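Local coordinates for protein predicted DNA-binding transcriptional regulator (Aliivibrio fischeri ES114, PDB 7DWN) that probably binds regulatory DNA as a tetrameric transcription factor of the LysR family, with a winged helix-turn-helix domain joined to an effector-binding-type domain, at residues K6-F11 against K64-T69; F11-K16 against E25-T30; Q113-G118 against W285-N290; E211-T216 against I237-A242. All blocks are in the same frame, centred on the assembly; numbering follows the deposited sequence.

How the contacts relate
The first contact along the chain to close is contact 2, where the end of helix 20-26 comes back against helix 5-17. Contact 1 closes later, when the long helix 61-83 packs on the same first helix, so contact 2 lies within its loop. The two share Phe11 and are joined by a salt bridge from Arg27 to Asp10; contact 2 holds the helix-turn-helix domain together, and contact 1 ties it to the linker helix. In the substrate-binding-type domain, contact 3 brings the C-terminal helix 279-290 to the end of helix 101-114 and spans contact 4, which links strands 215-221 and 238-241. Contacts 1 and 4 lie about 62 Å apart between centres.

Contact 1 (K6-F11 against K64-T69); sequences KWLEDF and KLFRIT
Leu8 and Phe11 of helix 5-17 meet Phe66 and Arg67 of helix 61-83 in a contact without hydrogen bonds between the segments, made mainly by apolar side chains. From Leu8 the CD2 methyl does the touching, lying 3.6 Å from Phe66 CZ and almost as near CE2, and the two side chains run roughly perpendicular to each other. Phe66 reaches this methyl with CG anti to the backbone N (chi1 -166°), which carries its ring across toward helix 5-17. The Phe11 side chain has the same kind of first torsion and extends toward helix 61-83, where its CE2 edge comes 3.7 Å from the backbone N of Arg67; Arg67 CA lies in the plane of this ring. In LysR-type regulators the long helix after the winged helix-turn-helix is the linker helix that pairs with a second subunit, and here Phe66 also packs on Ile84 of the second subunit. Phe11 CD2 comes to the edge of the Phe66 ring, near its plane, 4.2 Å from Phe66 CD2. The axes of 6-11 and 64-69 approach to 10.1 Å at a crossing angle of -125°, a spacing bridged by the rings. Arg67 adds its CB, 3.9 Å from Phe11 CE2. Leu49 touches both rings.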
loop_
_atom_site.group_PDB
_atom_site.type_symbol
_atom_site.label_atom_id
_atom_site.label_comp_id
_atom_site.label_asym_id
_atom_site.label_seq_id
_atom_site.Cartn_x
_atom_site.Cartn_y
_atom_site.Cartn_z
ATOM N N LYS A 6 -26.154 0.205 12.277
ATOM C CA LYS A 6 -27.397 0.202 11.519
ATOM C C LYS A 6 -27.783 1.614 11.095
ATOM O O LYS A 6 -28.364 1.798 10.023
ATOM C CB LYS A 6 -28.516 -0.453 12.333
ATOM C CG LYS A 6 -29.042 0.375 13.492
ATOM C CD LYS A 6 -30.192 -0.336 14.185
ATOM C CE LYS A 6 -30.831 0.544 15.244
ATOM N NZ LYS A 6 -31.904 -0.173 15.985
ATOM N N TRP A 7 -27.432 2.621 11.901
ATOM C CA TRP A 7 -27.649 4.005 11.492
ATOM C C TRP A 7 -26.785 4.362 10.289
ATOM O O TRP A 7 -27.223 5.104 9.402
ATOM C CB TRP A 7 -27.355 4.956 12.652
ATOM C CG TRP A 7 -28.227 4.760 13.850
ATOM C CD1 TRP A 7 -29.383 4.037 13.921
ATOM C CD2 TRP A 7 -28.006 5.295 15.160
ATOM N NE1 TRP A 7 -29.897 4.093 15.195
ATOM C CE2 TRP A 7 -29.069 4.859 15.973
ATOM C CE3 TRP A 7 -27.012 6.102 15.723
ATOM C CZ2 TRP A 7 -29.168 5.202 17.321
ATOM C CZ3 TRP A 7 -27.110 6.441 17.062
ATOM C CH2 TRP A 7 -28.180 5.992 17.845
ATOM N N LEU A 8 -25.553 3.848 10.248
ATOM C CA LEU A 8 -24.691 4.083 9.094
ATOM C C LEU A 8 -25.329 3.534 7.826
ATOM O O LEU A 8 -25.361 4.205 6.784
ATOM C CB LEU A 8 -23.319 3.450 9.332
ATOM C CG LEU A 8 -22.633 3.802 10.655
ATOM C CD1 LEU A 8 -21.384 2.960 10.869
ATOM C CD2 LEU A 8 -22.291 5.280 10.697
ATOM N N GLU A 9 -25.865 2.313 7.899
ATOM C CA GLU A 9 -26.515 1.752 6.716
ATOM C C GLU A 9 -27.791 2.514 6.361
ATOM O O GLU A 9 -28.078 2.740 5.174
ATOM C CB GLU A 9 -26.803 0.265 6.920
ATOM C CG GLU A 9 -25.649 -0.639 6.494
ATOM C CD GLU A 9 -25.318 -0.520 5.012
ATOM O OE1 GLU A 9 -26.216 -0.155 4.222
ATOM O OE2 GLU A 9 -24.158 -0.791 4.635
ATOM N N ASP A 10 -28.571 2.910 7.374
ATOM C CA ASP A 10 -29.731 3.769 7.148
ATOM C C ASP A 10 -29.345 4.995 6.332
ATOM O O ASP A 10 -29.988 5.320 5.325
ATOM C CB ASP A 10 -30.336 4.209 8.487
ATOM C CG ASP A 10 -30.891 3.051 9.295
ATOM O OD1 ASP A 10 -31.279 2.029 8.694
ATOM O OD2 ASP A 10 -30.936 3.163 10.538
ATOM N N PHE A 11 -28.284 5.683 6.758
ATOM C CA PHE A 11 -27.883 6.922 6.106
ATOM C C PHE A 11 -27.363 6.672 4.695
ATOM O O PHE A 11 -27.621 7.472 3.791
ATOM C CB PHE A 11 -26.828 7.640 6.943
ATOM C CG PHE A 11 -26.386 8.943 6.357
ATOM C CD1 PHE A 11 -27.218 10.049 6.397
ATOM C CD2 PHE A 11 -25.145 9.062 5.758
ATOM C CE1 PHE A 11 -26.817 11.254 5.853
ATOM C CE2 PHE A 11 -24.736 10.263 5.212
ATOM C CZ PHE A 11 -25.573 11.362 5.261
ATOM N N LYS A 64 -22.526 15.021 3.392
ATOM C CA LYS A 64 -21.636 14.596 2.319
ATOM C C LYS A 64 -20.364 13.964 2.875
ATOM O O LYS A 64 -19.922 12.913 2.396
ATOM C CB LYS A 64 -21.305 15.782 1.414
ATOM C CG LYS A 64 -22.482 16.269 0.582
ATOM C CD LYS A 64 -22.107 17.484 -0.249
ATOM C CE LYS A 64 -23.252 17.908 -1.156
ATOM N NZ LYS A 64 -23.585 16.855 -2.158
ATOM N N LEU A 65 -19.760 14.583 3.893
ATOM C CA LEU A 65 -18.539 14.001 4.455
ATOM C C LEU A 65 -18.840 12.738 5.263
ATOM O O LEU A 65 -18.095 11.742 5.195
ATOM C CB LEU A 65 -17.800 15.029 5.315
ATOM C CG LEU A 65 -16.843 15.973 4.582
ATOM C CD1 LEU A 65 -17.596 16.942 3.681
ATOM C CD2 LEU A 65 -15.965 16.724 5.572
ATOM N N PHE A 66 -19.934 12.744 6.024
ATOM C CA PHE A 66 -20.252 11.561 6.803
ATOM C C PHE A 66 -20.695 10.401 5.930
ATOM O O PHE A 66 -20.683 9.264 6.398
ATOM C CB PHE A 66 -21.330 11.851 7.842
ATOM C CG PHE A 66 -21.448 10.779 8.881
ATOM C CD1 PHE A 66 -20.494 10.662 9.881
ATOM C CD2 PHE A 66 -22.489 9.868 8.844
ATOM C CE1 PHE A 66 -20.587 9.668 10.832
ATOM C CE2 PHE A 66 -22.588 8.872 9.793
ATOM C CZ PHE A 66 -21.636 8.772 10.789
ATOM N N ARG A 67 -21.077 10.646 4.678
ATOM C CA ARG A 67 -21.338 9.530 3.777
ATOM C C ARG A 67 -20.066 8.723 3.541
ATOM O O ARG A 67 -20.077 7.487 3.606
ATOM C CB ARG A 67 -21.914 10.048 2.461
ATOM C CG ARG A 67 -22.435 8.966 1.541
ATOM C CD ARG A 67 -23.079 9.583 0.318
ATOM N NE ARG A 67 -23.430 8.577 -0.677
ATOM C CZ ARG A 67 -24.012 8.851 -1.840
ATOM N NH1 ARG A 67 -24.314 10.103 -2.155
ATOM N NH2 ARG A 67 -24.295 7.871 -2.687
ATOM N N ILE A 68 -18.954 9.415 3.277
ATOM C CA ILE A 68 -17.663 8.742 3.160
ATOM C C ILE A 68 -17.314 8.045 4.466
ATOM O O ILE A 68 -16.849 6.898 4.476
ATOM C CB ILE A 68 -16.562 9.742 2.761
ATOM C CG1 ILE A 68 -17.114 10.832 1.846
ATOM C CG2 ILE A 68 -15.406 9.017 2.087
ATOM C CD1 ILE A 68 -16.154 11.988 1.659
ATOM N N THR A 69 -17.515 8.742 5.591
ATOM C CA THR A 69 -17.197 8.131 6.883
ATOM C C THR A 69 -18.001 6.853 7.109
ATOM O O THR A 69 -17.458 5.839 7.570
ATOM C CB THR A 69 -17.442 9.126 8.016
ATOM O OG1 THR A 69 -16.618 10.281 7.822
ATOM C CG2 THR A 69 -17.102 8.490 9.355
#

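Contact 2 (F11-K16 against E25-T30); sequences FLVLAK and ELRNVT
With CG1 anti to its backbone N (chi1 171°), Val13 sends one methyl to Leu26 and the other, CG2, to Arg27. Arg27 answers with a chain folded at both chi2 and chi3, near -65° each, which brings CD alongside the valine and turns the guanidinium back along helix 5-17. The valine thus straddles two consecutive residues at the end of helix 20-26. Its CG1 lies 3.7 Å from Leu26 CD2 and 3.9 Å from Leu26 CB, so one methyl rests against both the root and a branch of the leucine. The CG2 methyl is 4.0 Å from Arg27 CD, a contact with the aliphatic part of the arginine alone. Both segments belong to the helix-turn-helix of the LysR family: helix 20-26 leads through a turn to helix 31-45. That turn opens with a Schellman motif, in which Asn28, at positive phi (54°), is the C-prime residue and Val29 N bonds to Ala24 O. The polar end of Arg27 continues past Val13 to a salt bridge between NE and Asp10 OD1. This is a second attachment to helix 5-17, consistent with the bend that lays CD against the valine. Leu26 also packs on Val17, one turn farther along the first helix.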
loop_
_atom_site.group_PDB
_atom_site.type_symbol
_atom_site.label_atom_id
_atom_site.label_comp_id
_atom_site.label_asym_id
_atom_site.label_seq_id
_atom_site.Cartn_x
_atom_site.Cartn_y
_atom_site.Cartn_z
ATOM N N PHE A 11 -28.284 5.683 6.758
ATOM C CA PHE A 11 -27.883 6.922 6.106
ATOM C C PHE A 11 -27.363 6.672 4.695
ATOM O O PHE A 11 -27.621 7.472 3.791
ATOM C CB PHE A 11 -26.828 7.640 6.943
ATOM C CG PHE A 11 -26.386 8.943 6.357
ATOM C CD1 PHE A 11 -27.218 10.049 6.397
ATOM C CD2 PHE A 11 -25.145 9.062 5.758
ATOM C CE1 PHE A 11 -26.817 11.254 5.853
ATOM C CE2 PHE A 11 -24.736 10.263 5.212
ATOM C CZ PHE A 11 -25.573 11.362 5.261
ATOM N N LEU A 12 -26.634 5.573 4.481
ATOM C CA LEU A 12 -26.159 5.273 3.131
ATOM C C LEU A 12 -27.328 5.037 2.175
ATOM O O LEU A 12 -27.356 5.572 1.054
ATOM C CB LEU A 12 -25.223 4.062 3.154
ATOM C CG LEU A 12 -23.870 4.257 3.845
ATOM C CD1 LEU A 12 -23.133 2.932 3.988
ATOM C CD2 LEU A 12 -23.016 5.263 3.087
ATOM N N VAL A 13 -28.314 4.245 2.607
ATOM C CA VAL A 13 -29.479 3.994 1.758
ATOM C C VAL A 13 -30.235 5.292 1.492
ATOM O O VAL A 13 -30.646 5.568 0.353
ATOM C CB VAL A 13 -30.386 2.925 2.394
ATOM C CG1 VAL A 13 -31.690 2.816 1.627
ATOM C CG2 VAL A 13 -29.671 1.581 2.428
ATOM N N LEU A 14 -30.425 6.110 2.533
ATOM C CA LEU A 14 -31.098 7.392 2.354
ATOM C C LEU A 14 -30.345 8.280 1.372
ATOM O O LEU A 14 -30.960 8.999 0.577
ATOM C CB LEU A 14 -31.252 8.096 3.702
ATOM C CG LEU A 14 -31.903 9.481 3.676
ATOM C CD1 LEU A 14 -33.362 9.377 3.257
ATOM C CD2 LEU A 14 -31.774 10.159 5.031
ATOM N N ALA A 15 -29.012 8.241 1.410
ATOM C CA ALA A 15 -28.219 9.036 0.481
ATOM C C ALA A 15 -28.371 8.539 -0.948
ATOM O O ALA A 15 -28.299 9.337 -1.890
ATOM C CB ALA A 15 -26.749 9.020 0.898
ATOM N N LYS A 16 -28.572 7.232 -1.135
ATOM C CA LYS A 16 -28.811 6.745 -2.491
ATOM C C LYS A 16 -30.187 7.167 -2.997
ATOM O O LYS A 16 -30.305 7.809 -4.047
ATOM C CB LYS A 16 -28.664 5.225 -2.575
ATOM C CG LYS A 16 -28.755 4.727 -4.018
ATOM C CD LYS A 16 -29.148 3.262 -4.114
ATOM C CE LYS A 16 -29.333 2.852 -5.572
ATOM N NZ LYS A 16 -29.835 1.458 -5.719
ATOM N N GLU A 25 -38.440 1.633 3.524
ATOM C CA GLU A 25 -38.884 0.370 2.943
ATOM C C GLU A 25 -37.698 -0.522 2.603
ATOM O O GLU A 25 -37.749 -1.741 2.811
ATOM C CB GLU A 25 -39.739 0.624 1.703
ATOM C CG GLU A 25 -40.381 -0.636 1.140
ATOM C CD GLU A 25 -41.340 -1.288 2.120
ATOM O OE1 GLU A 25 -42.013 -0.553 2.873
ATOM O OE2 GLU A 25 -41.418 -2.535 2.142
ATOM N N LEU A 26 -36.614 0.065 2.088
ATOM C CA LEU A 26 -35.424 -0.728 1.798
ATOM C C LEU A 26 -34.797 -1.287 3.068
ATOM O O LEU A 26 -34.161 -2.346 3.031
ATOM C CB LEU A 26 -34.397 0.105 1.029
ATOM C CG LEU A 26 -34.426 0.029 -0.502
ATOM C CD1 LEU A 26 -35.734 0.568 -1.065
ATOM C CD2 LEU A 26 -33.238 0.773 -1.091
ATOM N N ARG A 27 -34.973 -0.603 4.197
ATOM C CA ARG A 27 -34.358 -0.995 5.457
ATOM C C ARG A 27 -35.274 -1.844 6.331
ATOM O O ARG A 27 -34.924 -2.116 7.484
ATOM C CB ARG A 27 -33.906 0.247 6.229
ATOM C CG ARG A 27 -32.727 0.967 5.597
ATOM C CD ARG A 27 -31.487 0.092 5.626
ATOM N NE ARG A 27 -31.018 -0.134 6.989
ATOM C CZ ARG A 27 -30.191 -1.112 7.341
ATOM N NH1 ARG A 27 -29.746 -1.965 6.429
ATOM N NH2 ARG A 27 -29.815 -1.240 8.606
ATOM N N ASN A 28 -36.428 -2.265 5.810
ATOM C CA ASN A 28 -37.378 -3.096 6.553
ATOM C C ASN A 28 -37.749 -2.451 7.887
ATOM O O ASN A 28 -37.839 -3.116 8.921
ATOM C CB ASN A 28 -36.826 -4.506 6.766
ATOM C CG ASN A 28 -36.526 -5.218 5.463
ATOM O OD1 ASN A 28 -37.291 -5.128 4.503
ATOM N ND2 ASN A 28 -35.404 -5.928 5.420
ATOM N N VAL A 29 -37.965 -1.137 7.862
ATOM C CA VAL A 29 -38.244 -0.367 9.066
ATOM C C VAL A 29 -39.385 0.599 8.774
ATOM O O VAL A 29 -39.605 1.006 7.629
ATOM C CB VAL A 29 -36.985 0.385 9.561
ATOM C CG1 VAL A 29 -36.598 1.486 8.586
ATOM C CG2 VAL A 29 -37.188 0.937 10.968
ATOM N N THR A 30 -40.126 0.948 9.823
ATOM C CA THR A 30 -41.223 1.896 9.697
ATOM C C THR A 30 -40.696 3.273 9.303
ATOM O O THR A 30 -39.537 3.616 9.550
ATOM C CB THR A 30 -41.997 1.979 11.015
ATOM O OG1 THR A 30 -42.068 0.676 11.608
ATOM C CG2 THR A 30 -43.406 2.481 10.777
#

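Contact 3 (Q113-G118 against W285-N290); sequences QAFDEG and WSILCN
Ile287 of helix 279-290 packs against Ala114 and Phe115, near the end of helix 101-114, in a type I turn from Ala114 to Glu117. Both helices belong to the LysR substrate-binding domain, of the periplasmic-binding-protein type, and the contact joins the C-terminal helix to the end of a helix that follows strand 94-99. The isoleucine starts with CB pointing toward the turn and then divides. Its CG2 branch, anti to the backbone N, ends on the Ala114 methyl, with CG2 and CB 3.9 Å apart. The other branch leaves through CG1, set anti to the carbonyl carbon (chi1 -66°), and continues nearly straight (chi2 166°), which carries CD1 to the Phe115 ring. There CD1 arrives at the edge of the ring near its plane, 3.6 Å from Phe115 CD1. Although the CB of Phe115 does not aim at the helix, its ring end swings nearer. The other surroundings of this ring include Lys121 and Pro122, while Ile287 is further backed by Met111, one turn earlier on helix 101-114. At the last turn of helix 279-290 the Asn290 side chain folds back, and its ND2 donates to Ser286 O over 3.1 Å at an N-H...O angle of 171°. Within the interface itself the tightest approach is between Ile287 CD1 and Phe115 CE1, at 3.4 Å.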
loop_
_atom_site.group_PDB
_atom_site.type_symbol
_atom_site.label_atom_id
_atom_site.label_comp_id
_atom_site.label_asym_id
_atom_site.label_seq_id
_atom_site.Cartn_x
_atom_site.Cartn_y
_atom_site.Cartn_z
ATOM N N GLN A 113 -4.251 -37.494 15.353
ATOM C CA GLN A 113 -4.411 -38.655 16.216
ATOM C C GLN A 113 -3.804 -38.406 17.593
ATOM O O GLN A 113 -4.336 -38.878 18.604
ATOM C CB GLN A 113 -3.799 -39.897 15.574
ATOM C CG GLN A 113 -4.046 -41.161 16.380
ATOM C CD GLN A 113 -5.488 -41.286 16.841
ATOM O OE1 GLN A 113 -6.423 -41.061 16.071
ATOM N NE2 GLN A 113 -5.673 -41.641 18.108
ATOM N N ALA A 114 -2.696 -37.662 17.655
ATOM C CA ALA A 114 -2.109 -37.329 18.951
ATOM C C ALA A 114 -3.073 -36.516 19.805
ATOM O O ALA A 114 -3.004 -36.563 21.039
ATOM C CB ALA A 114 -0.796 -36.567 18.773
ATOM N N PHE A 115 -3.965 -35.761 19.166
ATOM C CA PHE A 115 -4.994 -35.035 19.908
ATOM C C PHE A 115 -5.957 -35.955 20.654
ATOM O O PHE A 115 -6.681 -35.478 21.537
ATOM C CB PHE A 115 -5.799 -34.135 18.970
ATOM C CG PHE A 115 -5.025 -32.970 18.431
ATOM C CD1 PHE A 115 -4.016 -32.380 19.173
ATOM C CD2 PHE A 115 -5.314 -32.460 17.179
ATOM C CE1 PHE A 115 -3.311 -31.302 18.669
ATOM C CE2 PHE A 115 -4.611 -31.386 16.673
ATOM C CZ PHE A 115 -3.609 -30.806 17.418
ATOM N N ASP A 116 -5.985 -37.251 20.329
ATOM C CA ASP A 116 -6.961 -38.180 20.890
ATOM C C ASP A 116 -6.442 -38.978 22.081
ATOM O O ASP A 116 -7.239 -39.658 22.735
ATOM C CB ASP A 116 -7.451 -39.158 19.812
ATOM C CG ASP A 116 -8.100 -38.456 18.640
ATOM O OD1 ASP A 116 -7.944 -37.222 18.522
ATOM O OD2 ASP A 116 -8.768 -39.140 17.837
ATOM N N GLU A 117 -5.142 -38.925 22.374
ATOM C CA GLU A 117 -4.557 -39.604 23.534
ATOM C C GLU A 117 -4.098 -38.511 24.492
ATOM O O GLU A 117 -3.020 -37.932 24.324
ATOM C CB GLU A 117 -3.408 -40.521 23.129
ATOM C CG GLU A 117 -3.221 -41.717 24.056
ATOM C CD GLU A 117 -4.028 -42.925 23.623
ATOM O OE1 GLU A 117 -3.923 -43.317 22.442
ATOM O OE2 GLU A 117 -4.764 -43.484 24.463
ATOM N N GLY A 118 -4.906 -38.259 25.516
ATOM C CA GLY A 118 -4.922 -36.965 26.158
ATOM C C GLY A 118 -6.157 -36.240 25.664
ATOM O O GLY A 118 -6.262 -35.932 24.474
ATOM N N TRP A 285 1.953 -26.580 19.361
ATOM C CA TRP A 285 3.400 -26.430 19.251
ATOM C C TRP A 285 4.128 -27.511 20.039
ATOM O O TRP A 285 5.124 -28.070 19.565
ATOM C CB TRP A 285 3.821 -25.042 19.730
ATOM C CG TRP A 285 5.299 -24.815 19.674
ATOM C CD1 TRP A 285 6.192 -24.970 20.694
ATOM C CD2 TRP A 285 6.058 -24.395 18.535
ATOM N NE1 TRP A 285 7.460 -24.667 20.262
ATOM C CE2 TRP A 285 7.405 -24.313 18.940
ATOM C CE3 TRP A 285 5.730 -24.077 17.213
ATOM C CZ2 TRP A 285 8.421 -23.927 18.070
ATOM C CZ3 TRP A 285 6.741 -23.691 16.354
ATOM C CH2 TRP A 285 8.069 -23.620 16.785
ATOM N N SER A 286 3.646 -27.819 21.245
ATOM C CA SER A 286 4.262 -28.872 22.045
ATOM C C SER A 286 4.167 -30.221 21.347
ATOM O O SER A 286 5.126 -31.003 21.356
ATOM C CB SER A 286 3.602 -28.936 23.422
ATOM O OG SER A 286 3.936 -30.136 24.097
ATOM N N ILE A 287 3.018 -30.514 20.736
ATOM C CA ILE A 287 2.865 -31.791 20.047
ATOM C C ILE A 287 3.752 -31.847 18.807
ATOM O O ILE A 287 4.284 -32.911 18.463
ATOM C CB ILE A 287 1.380 -32.030 19.721
ATOM C CG1 ILE A 287 0.603 -32.209 21.027
ATOM C CG2 ILE A 287 1.205 -33.248 18.823
ATOM C CD1 ILE A 287 -0.888 -32.128 20.883
ATOM N N LEU A 288 3.948 -30.712 18.133
ATOM C CA LEU A 288 4.871 -30.671 17.003
ATOM C C LEU A 288 6.310 -30.900 17.451
ATOM O O LEU A 288 7.056 -31.647 16.806
ATOM C CB LEU A 288 4.745 -29.336 16.272
ATOM C CG LEU A 288 3.573 -29.224 15.301
ATOM C CD1 LEU A 288 3.360 -27.778 14.898
ATOM C CD2 LEU A 288 3.843 -30.085 14.077
ATOM N N CYS A 289 6.720 -30.262 18.551
ATOM C CA CYS A 289 8.062 -30.477 19.080
ATOM C C CYS A 289 8.261 -31.904 19.569
ATOM O O CYS A 289 9.407 -32.349 19.703
ATOM C CB CYS A 289 8.351 -29.498 20.220
ATOM S SG CYS A 289 8.341 -27.757 19.746
ATOM N N ASN A 290 7.218 -32.638 19.832
ATOM C CA ASN A 290 7.447 -33.967 20.214
ATOM C C ASN A 290 7.376 -34.946 19.123
ATOM O O ASN A 290 8.420 -35.318 18.682
ATOM C CB ASN A 290 6.660 -34.376 21.404
ATOM C CG ASN A 290 7.334 -33.926 22.654
ATOM O OD1 ASN A 290 8.015 -34.661 23.276
ATOM N ND2 ASN A 290 7.217 -32.697 22.948
#

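Contact 4 (E211-T216 against I237-A242); sequences EQVALT and IAWLPA
Val213 is the first residue of 211-216 to meet the other segment: its CG2 methyl lies 4.2 Å from Trp239 CH2. Two residues on, at the start of strand 215-221, Leu215 points the same way and makes the larger part of the contact. Its CD1 lies on the indole, 3.8 Å from Trp239 CZ3 and 3.9 Å from Trp239 CH2, resting obliquely against the six-membered ring. In this LysR substrate-binding domain strand 215-221 runs parallel to 191-195, and Ile237 is also backbone-bonded to that strand through Pro192 and Leu194. Side chains therefore bridge the two neighbours of strand 191-195, with the nearest CA atoms, those of Leu215 and Ile237, still 9.1 Å apart. CD2 of Leu215 is nearest Ile237, whose CD1 is 3.6 Å away, and also borders Trp239 CH2; the leucine and isoleucine side chains lie nearly perpendicular. Ile237 holds CG1 between its backbone N and carbonyl carbon (chi1 65°), and from CG1 so placed CD1 reaches the leucine. The indole is held from outside by a bond from Trp239 NE1 to Leu262 O, and the ring of Trp193 meets it with the planes about 80° apart.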
loop_
_atom_site.group_PDB
_atom_site.type_symbol
_atom_site.label_atom_id
_atom_site.label_comp_id
_atom_site.label_asym_id
_atom_site.label_seq_id
_atom_site.Cartn_x
_atom_site.Cartn_y
_atom_site.Cartn_z
ATOM N N GLU A 211 25.588 -31.765 -11.644
ATOM C CA GLU A 211 26.696 -32.088 -12.547
ATOM C C GLU A 211 27.055 -33.569 -12.555
ATOM O O GLU A 211 27.759 -34.015 -13.468
ATOM C CB GLU A 211 27.948 -31.280 -12.193
ATOM C CG GLU A 211 27.908 -29.813 -12.593
ATOM C CD GLU A 211 27.693 -29.604 -14.081
ATOM O OE1 GLU A 211 26.797 -28.812 -14.444
ATOM O OE2 GLU A 211 28.411 -30.233 -14.887
ATOM N N GLN A 212 26.601 -34.336 -11.570
ATOM C CA GLN A 212 26.943 -35.747 -11.464
ATOM C C GLN A 212 26.034 -36.646 -12.292
ATOM O O GLN A 212 26.221 -37.867 -12.281
ATOM C CB GLN A 212 26.896 -36.190 -9.998
ATOM C CG GLN A 212 27.741 -35.343 -9.060
ATOM C CD GLN A 212 27.733 -35.873 -7.638
ATOM O OE1 GLN A 212 27.088 -36.880 -7.343
ATOM N NE2 GLN A 212 28.451 -35.197 -6.750
ATOM N N VAL A 213 25.056 -36.083 -12.999
ATOM C CA VAL A 213 24.051 -36.868 -13.704
ATOM C C VAL A 213 23.702 -36.182 -15.019
ATOM O O VAL A 213 23.845 -34.964 -15.164
ATOM C CB VAL A 213 22.784 -37.067 -12.842
ATOM C CG1 VAL A 213 23.073 -37.999 -11.673
ATOM C CG2 VAL A 213 22.288 -35.730 -12.331
ATOM N N ALA A 214 23.243 -36.978 -15.985
ATOM C CA ALA A 214 22.823 -36.481 -17.292
ATOM C C ALA A 214 21.299 -36.440 -17.310
ATOM O O ALA A 214 20.640 -37.478 -17.420
ATOM C CB ALA A 214 23.374 -37.359 -18.414
ATOM N N LEU A 215 20.741 -35.239 -17.204
ATOM C CA LEU A 215 19.303 -35.037 -17.116
ATOM C C LEU A 215 18.837 -34.145 -18.258
ATOM O O LEU A 215 19.545 -33.211 -18.648
ATOM C CB LEU A 215 18.919 -34.391 -15.781
ATOM C CG LEU A 215 19.396 -35.078 -14.503
ATOM C CD1 LEU A 215 19.145 -34.188 -13.296
ATOM C CD2 LEU A 215 18.703 -36.417 -14.340
ATOM N N THR A 216 17.651 -34.425 -18.786
ATOM C CA THR A 216 17.001 -33.507 -19.717
ATOM C C THR A 216 15.635 -33.136 -19.158
ATOM O O THR A 216 14.769 -34.019 -19.000
ATOM C CB THR A 216 16.875 -34.110 -21.123
ATOM O OG1 THR A 216 15.920 -33.361 -21.879
ATOM C CG2 THR A 216 16.463 -35.574 -21.071
ATOM N N ILE A 237 12.166 -39.396 -14.172
ATOM C CA ILE A 237 12.706 -39.581 -12.834
ATOM C C ILE A 237 12.499 -38.304 -12.039
ATOM O O ILE A 237 12.328 -37.216 -12.596
ATOM C CB ILE A 237 14.199 -39.956 -12.849
ATOM C CG1 ILE A 237 15.031 -38.797 -13.404
ATOM C CG2 ILE A 237 14.408 -41.197 -13.666
ATOM C CD1 ILE A 237 16.394 -38.683 -12.771
ATOM N N ALA A 238 12.542 -38.435 -10.714
ATOM C CA ALA A 238 12.454 -37.219 -9.917
ATOM C C ALA A 238 13.052 -37.449 -8.537
ATOM O O ALA A 238 13.070 -38.571 -8.034
ATOM C CB ALA A 238 11.005 -36.731 -9.788
ATOM N N TRP A 239 13.543 -36.366 -7.938
ATOM C CA TRP A 239 14.004 -36.383 -6.555
ATOM C C TRP A 239 12.799 -36.115 -5.664
ATOM O O TRP A 239 12.329 -34.980 -5.562
ATOM C CB TRP A 239 15.110 -35.358 -6.331
ATOM C CG TRP A 239 16.472 -35.876 -6.672
ATOM C CD1 TRP A 239 17.406 -36.362 -5.803
ATOM C CD2 TRP A 239 17.049 -35.967 -7.977
ATOM N NE1 TRP A 239 18.534 -36.748 -6.490
ATOM C CE2 TRP A 239 18.339 -36.515 -7.826
ATOM C CE3 TRP A 239 16.600 -35.639 -9.258
ATOM C CZ2 TRP A 239 19.182 -36.745 -8.913
ATOM C CZ3 TRP A 239 17.439 -35.862 -10.332
ATOM C CH2 TRP A 239 18.715 -36.409 -10.153
ATOM N N LEU A 240 12.299 -37.157 -5.023
ATOM C CA LEU A 240 11.126 -37.018 -4.185
ATOM C C LEU A 240 11.489 -37.192 -2.717
ATOM O O LEU A 240 12.382 -37.983 -2.391
ATOM C CB LEU A 240 10.055 -38.045 -4.570
ATOM C CG LEU A 240 9.615 -37.977 -6.034
ATOM C CD1 LEU A 240 8.534 -39.003 -6.333
ATOM C CD2 LEU A 240 9.134 -36.576 -6.358
ATOM N N PRO A 241 10.844 -36.451 -1.817
ATOM C CA PRO A 241 11.086 -36.663 -0.388
ATOM C C PRO A 241 10.656 -38.062 0.021
ATOM O O PRO A 241 9.625 -38.572 -0.424
ATOM C CB PRO A 241 10.232 -35.582 0.285
ATOM C CG PRO A 241 9.193 -35.233 -0.727
ATOM C CD PRO A 241 9.871 -35.374 -2.058
ATOM N N ALA A 242 11.466 -38.683 0.877
ATOM C CA ALA A 242 11.269 -40.097 1.173
ATOM C C ALA A 242 9.968 -40.349 1.925
ATOM O O ALA A 242 9.381 -41.428 1.791
ATOM C CB ALA A 242 12.459 -40.635 1.963
#